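Uncharacterized protein Q64V53_BACFR (PDB 2RA8) is of unknown function but joins an N-terminal WGR domain, a type of module often found in DNA-associated proteins, to a leucine-rich repeat domain. Local coordinates at residues K2-F7 against E71-M76; I18-T23 against K51-L56; D129-N134 against L168-L173; K196-I201 against E211-S216; K325-S330 against I335-S340. All blocks are in the same frame, centred on the assembly; numbering follows the deposited sequence.

Contact 1. Residues K2-F7 against E71-M76; sequences KRVFVF and EVAKEM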
# COMPACT_ATOMS: atom_id res chain seq x y z
N LYS A 2 -24.87 5.28 21.93
CA LYS A 2 -23.55 5.05 21.38
C LYS A 2 -23.14 3.61 21.40
O LYS A 2 -23.29 2.90 22.40
CB LYS A 2 -22.49 5.86 22.13
CG LYS A 2 -21.07 5.61 21.64
CD LYS A 2 -20.17 6.83 21.84
CE LYS A 2 -19.98 7.18 23.31
NZ LYS A 2 -19.01 8.31 23.47
N ARG A 3 -22.63 3.15 20.27
CA ARG A 3 -22.15 1.78 20.17
C ARG A 3 -20.68 1.87 19.90
O ARG A 3 -20.24 2.55 18.96
CB ARG A 3 -22.88 1.04 19.06
CG ARG A 3 -24.34 0.75 19.42
CD ARG A 3 -24.72 -0.63 18.94
NE ARG A 3 -25.46 -0.59 17.69
CZ ARG A 3 -25.47 -1.57 16.79
NH1 ARG A 3 -24.77 -2.68 16.99
NH2 ARG A 3 -26.21 -1.45 15.70
N VAL A 4 -19.91 1.22 20.76
CA VAL A 4 -18.45 1.23 20.68
C VAL A 4 -17.87 -0.05 20.12
O VAL A 4 -18.27 -1.14 20.50
CB VAL A 4 -17.85 1.50 22.07
CG1 VAL A 4 -16.35 1.72 21.96
CG2 VAL A 4 -18.54 2.72 22.69
N PHE A 5 -16.90 0.09 19.22
CA PHE A 5 -16.25 -1.06 18.60
C PHE A 5 -14.74 -0.96 18.71
O PHE A 5 -14.19 0.14 18.75
CB PHE A 5 -16.68 -1.18 17.13
CG PHE A 5 -18.18 -1.28 16.94
CD1 PHE A 5 -18.99 -0.15 17.08
CD2 PHE A 5 -18.77 -2.49 16.61
CE1 PHE A 5 -20.37 -0.24 16.89
CE2 PHE A 5 -20.15 -2.58 16.43
CZ PHE A 5 -20.94 -1.46 16.57
N VAL A 6 -14.07 -2.11 18.74
CA VAL A 6 -12.62 -2.17 18.88
C VAL A 6 -11.95 -3.13 17.92
O VAL A 6 -12.44 -4.23 17.67
CB VAL A 6 -12.25 -2.59 20.33
CG1 VAL A 6 -10.75 -2.76 20.46
CG2 VAL A 6 -12.75 -1.54 21.31
N PHE A 7 -10.81 -2.71 17.37
CA PHE A 7 -10.04 -3.55 16.45
C PHE A 7 -8.61 -3.65 16.93
O PHE A 7 -7.96 -2.62 17.14
CB PHE A 7 -10.02 -2.97 15.02
CG PHE A 7 -9.35 -3.86 14.02
CD1 PHE A 7 -10.01 -4.96 13.49
CD2 PHE A 7 -8.03 -3.63 13.63
CE1 PHE A 7 -9.37 -5.82 12.59
CE2 PHE A 7 -7.39 -4.48 12.74
CZ PHE A 7 -8.06 -5.57 12.22
N GLU A 71 -17.52 1.28 28.73
CA GLU A 71 -16.67 1.37 29.91
C GLU A 71 -15.44 0.51 29.78
O GLU A 71 -14.38 0.85 30.32
CB GLU A 71 -17.46 0.98 31.18
CG GLU A 71 -17.79 -0.49 31.29
CD GLU A 71 -18.89 -0.75 32.31
OE1 GLU A 71 -20.07 -0.52 31.99
OE2 GLU A 71 -18.55 -1.15 33.44
N VAL A 72 -15.55 -0.60 29.07
CA VAL A 72 -14.42 -1.48 28.87
C VAL A 72 -13.44 -0.87 27.88
O VAL A 72 -12.26 -0.72 28.19
CB VAL A 72 -14.87 -2.87 28.38
CG1 VAL A 72 -13.68 -3.69 27.91
CG2 VAL A 72 -15.61 -3.58 29.50
N ALA A 73 -13.94 -0.50 26.70
CA ALA A 73 -13.08 0.09 25.67
C ALA A 73 -12.37 1.32 26.18
O ALA A 73 -11.20 1.55 25.85
CB ALA A 73 -13.91 0.45 24.43
N LYS A 74 -13.07 2.13 26.97
CA LYS A 74 -12.49 3.35 27.53
C LYS A 74 -11.25 3.08 28.33
O LYS A 74 -10.32 3.87 28.33
CB LYS A 74 -13.49 4.07 28.44
CG LYS A 74 -14.47 4.98 27.74
CD LYS A 74 -15.36 5.68 28.76
CE LYS A 74 -16.37 6.61 28.11
NZ LYS A 74 -17.34 7.15 29.11
N GLU A 75 -11.23 1.96 29.04
CA GLU A 75 -10.08 1.63 29.86
C GLU A 75 -9.04 0.77 29.18
O GLU A 75 -7.99 0.50 29.76
CB GLU A 75 -10.54 0.96 31.16
CG GLU A 75 -11.44 1.83 32.00
CD GLU A 75 -10.82 3.18 32.31
OE1 GLU A 75 -9.69 3.21 32.84
OE2 GLU A 75 -11.46 4.22 32.03
N MSE A 76 -9.31 0.32 27.96
CA MSE A 76 -8.35 -0.51 27.24
C MSE A 76 -7.14 0.27 26.80
O MSE A 76 -7.23 1.46 26.48
CB MSE A 76 -9.01 -1.17 26.02
CG MSE A 76 -10.00 -2.27 26.37
SE MSE A 76 -10.86 -3.05 24.80
CE MSE A 76 -9.39 -4.16 24.20

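Contact 2. Residues I18-T23 against K51-L56; sequences IDVRGT and KAAGKL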
# COMPACT_ATOMS: atom_id res chain seq x y z
N ILE A 18 -20.08 4.93 17.27
CA ILE A 18 -21.08 5.63 16.49
C ILE A 18 -22.33 5.88 17.29
O ILE A 18 -22.74 5.05 18.11
CB ILE A 18 -21.41 4.86 15.18
CG1 ILE A 18 -22.33 5.70 14.29
CG2 ILE A 18 -22.05 3.51 15.51
CD1 ILE A 18 -22.48 5.16 12.87
N ASP A 19 -22.94 7.03 17.06
CA ASP A 19 -24.15 7.42 17.78
C ASP A 19 -24.99 8.25 16.87
O ASP A 19 -24.47 9.09 16.13
CB ASP A 19 -23.77 8.23 19.03
CG ASP A 19 -24.94 8.41 19.99
OD1 ASP A 19 -25.86 7.57 20.01
OD2 ASP A 19 -24.92 9.41 20.75
N VAL A 20 -26.31 8.02 16.88
CA VAL A 20 -27.20 8.81 16.05
C VAL A 20 -28.05 9.68 16.93
O VAL A 20 -28.77 9.18 17.80
CB VAL A 20 -28.14 7.95 15.17
CG1 VAL A 20 -29.09 8.86 14.39
CG2 VAL A 20 -27.33 7.11 14.19
N ARG A 21 -27.97 10.99 16.72
CA ARG A 21 -28.78 11.93 17.49
C ARG A 21 -29.51 12.82 16.52
O ARG A 21 -28.91 13.70 15.90
CB ARG A 21 -27.91 12.74 18.44
CG ARG A 21 -27.45 11.95 19.66
CD ARG A 21 -26.66 12.81 20.62
NE ARG A 21 -26.23 12.04 21.79
CZ ARG A 21 -25.56 12.55 22.82
NH1 ARG A 21 -25.24 13.83 22.84
NH2 ARG A 21 -25.22 11.76 23.84
N GLY A 22 -30.81 12.58 16.38
CA GLY A 22 -31.61 13.37 15.47
C GLY A 22 -31.29 12.96 14.05
O GLY A 22 -31.46 11.80 13.67
N THR A 23 -30.81 13.91 13.26
CA THR A 23 -30.45 13.66 11.87
C THR A 23 -28.94 13.59 11.73
O THR A 23 -28.40 13.46 10.63
CB THR A 23 -30.98 14.78 10.95
OG1 THR A 23 -30.61 16.05 11.51
CG2 THR A 23 -32.49 14.71 10.82
N LYS A 51 -30.13 4.76 8.63
CA LYS A 51 -29.77 3.88 7.53
C LYS A 51 -28.29 4.00 7.25
O LYS A 51 -27.62 3.02 6.95
CB LYS A 51 -30.58 4.23 6.29
N ALA A 52 -27.78 5.22 7.35
CA ALA A 52 -26.37 5.47 7.11
C ALA A 52 -25.53 4.82 8.19
O ALA A 52 -24.50 4.21 7.91
CB ALA A 52 -26.09 6.97 7.07
N ALA A 53 -25.99 4.95 9.44
CA ALA A 53 -25.28 4.40 10.58
C ALA A 53 -25.21 2.90 10.49
O ALA A 53 -24.20 2.28 10.84
CB ALA A 53 -25.96 4.82 11.88
N GLY A 54 -26.29 2.30 10.00
CA GLY A 54 -26.34 0.86 9.85
C GLY A 54 -25.26 0.37 8.91
O GLY A 54 -24.58 -0.61 9.20
N LYS A 55 -25.09 1.06 7.79
CA LYS A 55 -24.08 0.66 6.81
C LYS A 55 -22.66 0.79 7.34
O LYS A 55 -21.80 -0.03 7.04
CB LYS A 55 -24.23 1.46 5.52
CG LYS A 55 -25.59 1.26 4.84
CD LYS A 55 -25.60 1.77 3.41
CE LYS A 55 -24.75 0.89 2.49
NZ LYS A 55 -24.84 1.32 1.07
N LEU A 56 -22.41 1.83 8.13
CA LEU A 56 -21.09 2.05 8.70
C LEU A 56 -20.76 0.93 9.66
O LEU A 56 -19.66 0.36 9.64
CB LEU A 56 -21.04 3.38 9.44
CG LEU A 56 -21.15 4.64 8.57
CD1 LEU A 56 -21.14 5.88 9.44
CD2 LEU A 56 -20.00 4.68 7.58

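Contact 3. Residues D129-N134 against L168-L173; sequences DGIVEN and LDAMPL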
# COMPACT_ATOMS: atom_id res chain seq x y z
N ASP A 129 19.41 -13.53 20.77
CA ASP A 129 20.22 -13.73 21.97
C ASP A 129 19.71 -12.88 23.11
O ASP A 129 19.58 -13.36 24.24
CB ASP A 129 21.68 -13.37 21.70
CG ASP A 129 22.39 -14.43 20.87
OD1 ASP A 129 21.79 -14.94 19.90
OD2 ASP A 129 23.57 -14.74 21.17
N GLY A 130 19.42 -11.62 22.81
CA GLY A 130 18.91 -10.71 23.82
C GLY A 130 17.63 -11.25 24.46
O GLY A 130 17.49 -11.21 25.68
N ILE A 131 16.71 -11.75 23.65
CA ILE A 131 15.46 -12.29 24.18
C ILE A 131 15.72 -13.52 25.02
O ILE A 131 15.23 -13.63 26.15
CB ILE A 131 14.46 -12.63 23.04
CG1 ILE A 131 13.91 -11.33 22.43
CG2 ILE A 131 13.32 -13.49 23.58
CD1 ILE A 131 13.13 -11.54 21.11
N VAL A 132 16.52 -14.44 24.50
CA VAL A 132 16.84 -15.67 25.21
C VAL A 132 17.46 -15.39 26.56
O VAL A 132 17.22 -16.12 27.53
CB VAL A 132 17.79 -16.57 24.36
CG1 VAL A 132 18.27 -17.78 25.17
CG2 VAL A 132 17.07 -17.05 23.12
N GLU A 133 18.26 -14.33 26.64
CA GLU A 133 18.94 -13.96 27.88
C GLU A 133 18.06 -13.19 28.83
O GLU A 133 18.46 -12.90 29.96
CB GLU A 133 20.20 -13.15 27.59
CG GLU A 133 21.31 -13.93 26.86
CD GLU A 133 22.45 -13.03 26.38
OE1 GLU A 133 23.05 -12.33 27.23
OE2 GLU A 133 22.74 -13.02 25.17
N ASN A 134 16.86 -12.85 28.37
CA ASN A 134 15.90 -12.10 29.19
C ASN A 134 14.53 -12.70 29.07
O ASN A 134 13.54 -11.99 28.92
CB ASN A 134 15.87 -10.63 28.77
CG ASN A 134 17.17 -9.91 29.05
OD1 ASN A 134 17.50 -9.61 30.20
ND2 ASN A 134 17.94 -9.64 27.99
N LEU A 168 11.47 -18.87 20.58
CA LEU A 168 10.14 -19.43 20.77
C LEU A 168 10.09 -20.16 22.11
O LEU A 168 9.04 -20.18 22.76
CB LEU A 168 9.79 -20.40 19.63
CG LEU A 168 9.80 -19.78 18.21
CD1 LEU A 168 9.43 -20.84 17.20
CD2 LEU A 168 8.82 -18.60 18.12
N ASP A 169 11.21 -20.74 22.54
CA ASP A 169 11.24 -21.45 23.82
C ASP A 169 11.12 -20.49 24.99
O ASP A 169 10.61 -20.86 26.04
CB ASP A 169 12.54 -22.26 23.98
CG ASP A 169 12.64 -23.41 22.98
OD1 ASP A 169 11.62 -23.78 22.36
OD2 ASP A 169 13.76 -23.96 22.82
N ALA A 170 11.59 -19.26 24.80
CA ALA A 170 11.52 -18.22 25.84
C ALA A 170 10.14 -17.55 25.91
O ALA A 170 9.88 -16.73 26.79
CB ALA A 170 12.61 -17.16 25.59
N MSE A 171 9.25 -17.90 24.98
CA MSE A 171 7.91 -17.33 24.96
C MSE A 171 6.92 -18.45 24.94
O MSE A 171 6.28 -18.72 23.93
CB MSE A 171 7.74 -16.45 23.72
CG MSE A 171 8.69 -15.28 23.72
SE MSE A 171 8.28 -13.99 22.30
CE MSE A 171 10.06 -13.39 21.92
N PRO A 172 6.75 -19.14 26.08
CA PRO A 172 5.81 -20.26 26.15
C PRO A 172 4.34 -19.93 26.02
O PRO A 172 3.53 -20.82 25.81
CB PRO A 172 6.16 -20.92 27.49
CG PRO A 172 6.61 -19.75 28.34
CD PRO A 172 7.45 -18.93 27.37
N LEU A 173 3.99 -18.65 26.15
CA LEU A 173 2.59 -18.23 26.05
C LEU A 173 2.18 -17.79 24.66
O LEU A 173 1.01 -17.46 24.44
CB LEU A 173 2.31 -17.12 27.07
CG LEU A 173 1.61 -17.48 28.40
CD1 LEU A 173 2.05 -18.85 28.90
CD2 LEU A 173 1.89 -16.39 29.44

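Contact 4. Residues K196-I201 against E211-S216; sequences KSLEII and EDILGS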
# COMPACT_ATOMS: atom_id res chain seq x y z
N LYS A 196 -1.19 -21.47 18.05
CA LYS A 196 -2.50 -21.61 17.42
C LYS A 196 -2.43 -21.14 15.98
O LYS A 196 -3.19 -21.60 15.12
CB LYS A 196 -3.57 -20.77 18.13
CG LYS A 196 -3.82 -21.15 19.58
CD LYS A 196 -5.27 -21.55 19.80
CE LYS A 196 -5.69 -21.42 21.26
NZ LYS A 196 -5.71 -19.99 21.70
N SER A 197 -1.53 -20.20 15.72
CA SER A 197 -1.37 -19.66 14.38
C SER A 197 0.08 -19.52 14.00
O SER A 197 0.90 -18.99 14.75
CB SER A 197 -2.06 -18.28 14.28
OG SER A 197 -2.13 -17.86 12.93
N LEU A 198 0.40 -19.99 12.79
CA LEU A 198 1.75 -19.95 12.27
C LEU A 198 1.72 -19.54 10.82
O LEU A 198 1.16 -20.25 9.98
CB LEU A 198 2.40 -21.34 12.37
CG LEU A 198 3.77 -21.50 11.70
CD1 LEU A 198 4.76 -20.50 12.30
CD2 LEU A 198 4.26 -22.94 11.88
N GLU A 199 2.33 -18.40 10.52
CA GLU A 199 2.39 -17.91 9.15
C GLU A 199 3.79 -17.50 8.85
O GLU A 199 4.40 -16.75 9.60
CB GLU A 199 1.46 -16.71 8.94
CG GLU A 199 1.74 -15.93 7.63
CD GLU A 199 0.65 -14.91 7.31
OE1 GLU A 199 0.10 -14.29 8.25
OE2 GLU A 199 0.35 -14.71 6.12
N ILE A 200 4.33 -18.01 7.74
CA ILE A 200 5.68 -17.67 7.35
C ILE A 200 5.65 -17.06 5.96
O ILE A 200 5.15 -17.67 5.02
CB ILE A 200 6.60 -18.91 7.39
CG1 ILE A 200 6.60 -19.51 8.81
CG2 ILE A 200 8.00 -18.52 6.97
CD1 ILE A 200 7.44 -20.77 8.95
N ILE A 201 6.15 -15.84 5.86
CA ILE A 201 6.20 -15.10 4.60
C ILE A 201 7.61 -15.24 4.08
O ILE A 201 8.57 -14.87 4.76
CB ILE A 201 5.85 -13.62 4.83
CG1 ILE A 201 4.44 -13.53 5.44
CG2 ILE A 201 5.88 -12.84 3.52
CD1 ILE A 201 4.13 -12.18 6.06
N GLU A 211 10.69 -28.85 7.20
CA GLU A 211 11.09 -29.98 8.03
C GLU A 211 10.99 -29.66 9.50
O GLU A 211 10.70 -30.54 10.31
CB GLU A 211 12.52 -30.42 7.67
CG GLU A 211 12.61 -30.98 6.25
CD GLU A 211 13.98 -31.56 5.93
OE1 GLU A 211 14.31 -32.63 6.49
OE2 GLU A 211 14.71 -30.95 5.12
N ASP A 212 11.22 -28.40 9.85
CA ASP A 212 11.08 -28.00 11.24
C ASP A 212 9.62 -28.16 11.63
O ASP A 212 9.31 -28.68 12.70
CB ASP A 212 11.50 -26.54 11.45
CG ASP A 212 13.01 -26.37 11.45
OD1 ASP A 212 13.72 -27.36 11.73
OD2 ASP A 212 13.49 -25.25 11.18
N ILE A 213 8.73 -27.74 10.75
CA ILE A 213 7.30 -27.87 11.02
C ILE A 213 6.90 -29.32 11.14
O ILE A 213 6.27 -29.72 12.11
CB ILE A 213 6.48 -27.18 9.92
CG1 ILE A 213 6.88 -25.71 9.83
CG2 ILE A 213 5.00 -27.32 10.21
CD1 ILE A 213 6.34 -24.99 8.62
N LEU A 214 7.30 -30.14 10.16
CA LEU A 214 6.97 -31.56 10.17
C LEU A 214 7.54 -32.23 11.39
O LEU A 214 6.96 -33.18 11.93
CB LEU A 214 7.55 -32.25 8.92
CG LEU A 214 7.28 -31.66 7.54
CD1 LEU A 214 7.72 -32.66 6.47
CD2 LEU A 214 5.82 -31.34 7.38
N GLY A 215 8.70 -31.75 11.84
CA GLY A 215 9.34 -32.32 13.01
C GLY A 215 8.78 -31.81 14.33
O GLY A 215 9.15 -32.31 15.40
N SER A 216 7.91 -30.81 14.27
CA SER A 216 7.32 -30.24 15.48
C SER A 216 5.94 -30.76 15.69
O SER A 216 5.29 -31.23 14.76
CB SER A 216 7.24 -28.72 15.37
OG SER A 216 8.52 -28.15 15.11

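Contact 5. Residues K325-S330 against I335-S340; sequences KELQKS and IDVSDS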
# COMPACT_ATOMS: atom_id res chain seq x y z
N LYS A 325 -16.57 -15.77 -13.15
CA LYS A 325 -18.04 -15.71 -13.14
C LYS A 325 -18.58 -17.06 -12.74
O LYS A 325 -19.47 -17.16 -11.91
CB LYS A 325 -18.59 -15.38 -14.54
CG LYS A 325 -18.12 -14.06 -15.14
CD LYS A 325 -18.75 -12.85 -14.46
CE LYS A 325 -18.31 -11.57 -15.16
NZ LYS A 325 -18.98 -10.35 -14.62
N GLU A 326 -18.02 -18.11 -13.35
CA GLU A 326 -18.45 -19.48 -13.07
C GLU A 326 -18.24 -19.82 -11.63
O GLU A 326 -19.13 -20.37 -10.98
CB GLU A 326 -17.66 -20.47 -13.92
CG GLU A 326 -18.41 -21.77 -14.19
CD GLU A 326 -17.60 -22.76 -15.01
OE1 GLU A 326 -16.86 -22.32 -15.92
OE2 GLU A 326 -17.71 -23.98 -14.77
N LEU A 327 -17.06 -19.50 -11.12
CA LEU A 327 -16.74 -19.76 -9.72
C LEU A 327 -17.69 -19.03 -8.82
O LEU A 327 -18.18 -19.58 -7.83
CB LEU A 327 -15.31 -19.30 -9.41
CG LEU A 327 -14.20 -20.13 -10.03
CD1 LEU A 327 -12.89 -19.38 -9.95
CD2 LEU A 327 -14.11 -21.48 -9.32
N GLN A 328 -17.98 -17.78 -9.17
CA GLN A 328 -18.88 -16.94 -8.39
C GLN A 328 -20.25 -17.58 -8.27
O GLN A 328 -20.81 -17.69 -7.17
CB GLN A 328 -19.03 -15.58 -9.07
CG GLN A 328 -18.83 -14.36 -8.16
CD GLN A 328 -17.37 -14.01 -7.96
OE1 GLN A 328 -17.04 -12.99 -7.37
NE2 GLN A 328 -16.48 -14.87 -8.45
N LYS A 329 -20.80 -18.02 -9.40
CA LYS A 329 -22.13 -18.61 -9.44
C LYS A 329 -22.22 -20.06 -9.02
O LYS A 329 -23.24 -20.47 -8.47
CB LYS A 329 -22.72 -18.48 -10.85
CG LYS A 329 -24.22 -18.72 -10.93
CD LYS A 329 -24.72 -18.69 -12.36
CE LYS A 329 -26.24 -18.62 -12.41
NZ LYS A 329 -26.88 -19.73 -11.65
N SER A 330 -21.17 -20.84 -9.26
CA SER A 330 -21.17 -22.25 -8.91
C SER A 330 -20.73 -22.58 -7.49
O SER A 330 -21.04 -23.66 -6.98
CB SER A 330 -20.31 -23.04 -9.90
OG SER A 330 -20.83 -22.93 -11.22
N ILE A 335 -15.80 -16.33 -1.48
CA ILE A 335 -14.52 -16.54 -2.15
C ILE A 335 -13.96 -15.21 -2.53
O ILE A 335 -14.70 -14.25 -2.75
CB ILE A 335 -14.64 -17.41 -3.43
CG1 ILE A 335 -15.53 -16.72 -4.46
CG2 ILE A 335 -15.20 -18.79 -3.08
CD1 ILE A 335 -15.51 -17.37 -5.84
N ASP A 336 -12.64 -15.13 -2.59
CA ASP A 336 -11.98 -13.89 -2.98
C ASP A 336 -11.17 -14.17 -4.21
O ASP A 336 -10.11 -14.81 -4.15
CB ASP A 336 -11.07 -13.38 -1.87
CG ASP A 336 -10.58 -11.97 -2.13
OD1 ASP A 336 -10.38 -11.62 -3.32
OD2 ASP A 336 -10.38 -11.21 -1.15
N VAL A 337 -11.65 -13.69 -5.35
CA VAL A 337 -10.94 -13.89 -6.61
C VAL A 337 -10.37 -12.59 -7.11
O VAL A 337 -10.00 -12.48 -8.28
CB VAL A 337 -11.87 -14.52 -7.67
CG1 VAL A 337 -12.07 -15.99 -7.38
CG2 VAL A 337 -13.22 -13.81 -7.67
N SER A 338 -10.28 -11.62 -6.21
CA SER A 338 -9.76 -10.29 -6.54
C SER A 338 -8.31 -10.29 -6.93
O SER A 338 -7.62 -11.29 -6.78
CB SER A 338 -9.94 -9.34 -5.34
OG SER A 338 -8.98 -9.59 -4.33
N ASP A 339 -7.86 -9.14 -7.43
CA ASP A 339 -6.48 -8.95 -7.86
C ASP A 339 -6.01 -9.90 -8.93
O ASP A 339 -4.85 -10.31 -8.94
CB ASP A 339 -5.53 -9.02 -6.67
CG ASP A 339 -5.43 -7.69 -5.93
OD1 ASP A 339 -4.91 -6.72 -6.52
OD2 ASP A 339 -5.88 -7.61 -4.76
N SER A 340 -6.91 -10.25 -9.84
CA SER A 340 -6.56 -11.13 -10.94
C SER A 340 -5.55 -10.40 -11.79
O SER A 340 -5.65 -9.19 -11.99
CB SER A 340 -7.79 -11.46 -11.81
OG SER A 340 -8.74 -12.23 -11.09

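Contact 1. Residues K2-F7 against E71-M76
The methyl of Ala73 sits over the gap between Val4 and Val6, and this is the tight part of the contact. Val4 CG1, anti to the backbone N (chi1 -172°), lies 3.7 Å from Ala73 CB. Val6 uses the branch beside its backbone N, with CG2 3.9 Å from the same carbon. The two valines are two residues apart on strand 3-8, so they point to the same face of the sheet. That sheet is the five-stranded antiparallel sheet of the WGR domain, in which strand 3-8 runs between strands 13-21 and 66-67. Helix 70-75 follows strand 66-67 in the chain and packs on one face. The other face belongs to helix 46-62, where Phe5 touches Ile57 and Thr61. The packing is looser towards the end of segment 71-76. Here the end of Met76, a selenomethionine, lies loosely over Val6, selenium and methyl together, with CE 4.2 Å from Val6 CG1. The opposite end of the contact is open to solvent. Lys2 NZ and Lys74 NZ come within 6.0 Å of each other and do not touch. Both are exposed, and each has a long, weak ion pair with Glu70 OE2, which probably tempers the like charges.

Contact 2. Residues I18-T23 against K51-L56
Ile18 and Val20 meet Ala53 and Leu56 through aliphatic groups, and no flat group lies between them. The flat groups sit behind the strand. The carboxylate of Asp19 belongs to a side chain that leaves the backbone away from the helix, and Arg21 reaches back to it. Arg21 NE and Asp19 OD2 form a salt bridge of 3.1 Å. The guanidinium and carboxylate planes are steeply inclined, at about 77°. Only NE makes the bridge, and OD2 stands well out of the guanidinium plane, so this is not a two-pronged, coplanar pair. Asp19 OD1 also takes a weak hydrogen bond from Met1 N. The charged pair and the apolar contact are therefore kept on different sides of the strand.

On the helix side, Ala53 CB fits between two methyls. Val20 CG2 is 3.5 Å from Ala53 CB, and Ile18 CD1 is 3.6 Å from the same carbon. The extended chain of Ile18 explains its reach: CG1 is anti to the backbone N (chi1 -173°) and the next bond is also near trans. Its tip lies over the backbone of the helix as well, with CD1 3.7 Å from Ala53 CA. This is the main helix of the WGR domain, helix 46-62, lying on the antiparallel sheet. The axes of strand 18-21 and helix 51-56 are nearly antiparallel, at 175°, and 9.2 Å apart. Ile18 CD1 also touches Leu56 CD1, at 3.8 Å. Elsewhere on this helix, Ile18 also touches Ile57, while Val20 touches Ala49 and Glu50.

Contact 3. Residues D129-N134 against L168-L173
Met171, a selenomethionine, reaches Ile131 with the last atom of its side chain. Its CB starts well back from the partner. CG lies anti to the carbonyl carbon (chi1 -62°), and the chain runs on extended to the selenium. SE is still 5.2 Å from Ile131 CG2. A bend at chi3 (-147°) then brings the methyl into the fork of the isoleucine. CE is 3.7 Å from Ile131 CG2, and it is equally 3.7 Å from Ile131 CD1. The methyl thus touches both branches. The two side chains cross at about a right angle.

Ala170 adds a second, looser contact beside this one. Its CB is 4.2 Å from Ile131 CG2 and 4.5 Å from Val132 CA. The small side chain lets the backbones come close, with 5.9 Å between the CA atoms of Val132 and Ala170. The contact joins the ends of helices 125-132 and 165-169. These follow strands 111-114 and 143-146, neighbours in the parallel sheet of the leucine-rich repeat domain. Ile131 is buried further by Met97, Phe138 and Val167.

Polar bonds hold each segment separately. Within 129-134, Asn134 folds back on the helix end, and its ND2 gives a 2.8 Å hydrogen bond to Gly130 O. The donor stands 22° from the carbonyl plane. From 168-173 the bonds run to residues outside: Asp169 makes salt bridges to Lys190 and Arg192, and its backbone oxygen takes a weak hydrogen bond from Lys135 NZ.

Contact 4. Residues K196-I201 against E211-S216
Ile213 faces Leu198 and Ile200 across a beta-alpha-beta unit of the leucine-rich repeat domain. The unit is strand 197-201, helix 207-215 and strand 223-227. The two strands are parallel neighbours in the sheet, and the helix lies against one face. The backbones stay well apart: the nearest CA atoms, those of Leu198 and Ile213, are 9.8 Å from each other.

The segment starts with Glu211, whose O accepts a backbone hydrogen bond from Gly215 N at 2.8 Å. Asp212 is buried and turned to a neighbouring loop, where OD2 accepts hydrogen bonds from Ser186 OG and Ile187 N. This ties the helix to the chain that precedes strand 197-201.

Ile213 makes all of the direct contact with the strand. Its CG1 branch stands beside the backbone N (chi1 -58°) and runs on extended (chi2 169°), which sends CG1 and CD1 toward the strand to do the touching. Ile213 CG1 lies 4.3 Å from Leu198 CD2, and Ile213 CD1 lies 4.4 Å from Ile200 CD1. The packing is light, apolar and fully buried. Leu198 and Ile200 alternate with residues of the other sheet face, so both point towards the helix. Ile213 also touches Leu226 of the following strand, so one side chain bears on both strands of the unit.

Gly215 is followed by Ser216, which closes the helix end. Ser216 N gives a backbone hydrogen bond to Ile213 O, 2.9 Å. Its hydroxyl gives a hydrogen bond to Asp212 O at 2.6 Å, with OG 36° above the carbonyl plane.

Contact 5. Residues K325-S330 against I335-S340
The last beta-alpha-beta unit of the leucine-rich repeat domain is held here by Leu327 and Gln328 against Ile335 and Val337. Leu327 gives the apolar part. Its CB lies 4.1 Å from Ile335 CD1, and its CD1 lies 4.3 Å from Val337 CG1. Ile335 places its CG1 between the backbone N and the carbonyl carbon (chi1 62°), and from there CD1 extends to the helix. Gln328 covers the outer side. Its chain bends at chi2 and brings the amide across both aliphatic side chains. NE2 is 3.5 Å from Val337 CG2 and 3.7 Å from Ile335 CD1. These are packing contacts; the amide nitrogen has a weak hydrogen bond to Lys324 O in its own helix.

Strand 334-336 is the outermost strand of the parallel sheet within this chain, and it lies next to strand 311-313. Helix 321-330 connects the two, and the chain returns to the sheet after a short loop. Leu327 also packs on Ala296 and Leu300 of the neighbouring helix. On the outer side, Glu342 of the second subunit touches Gln328 and Val337.

At the end of the strand, Asp336 forms an Asx turn. Its OD1 accepts from Ser338 N at 2.9 Å, nearly along the C-O axis. The same oxygen takes Ser338 OG at 2.7 Å on its syn lone pair.

Overall arrangement
From the N terminus, contact 1 opens at strand 3-8 and closes at helix 70-75, after contact 2 has closed. Contact 2 opens and closes within that loop. The two touch, since strands 3-8 and 13-21 are neighbours: Arg3 N lies 2.9 Å from Ile18 O, a probable hydrogen bond. Helices 46-62 and 70-75 cover different faces of this WGR sheet. The remaining contacts follow in series, and none cross. Contact 3 joins two helix ends near the start of the leucine-rich repeat domain. Contact 4 lies about 18 Å from it, centre to centre. Contact 5 closes the last unit, about 29 Å between centres from contact 4 and on the same parallel sheet.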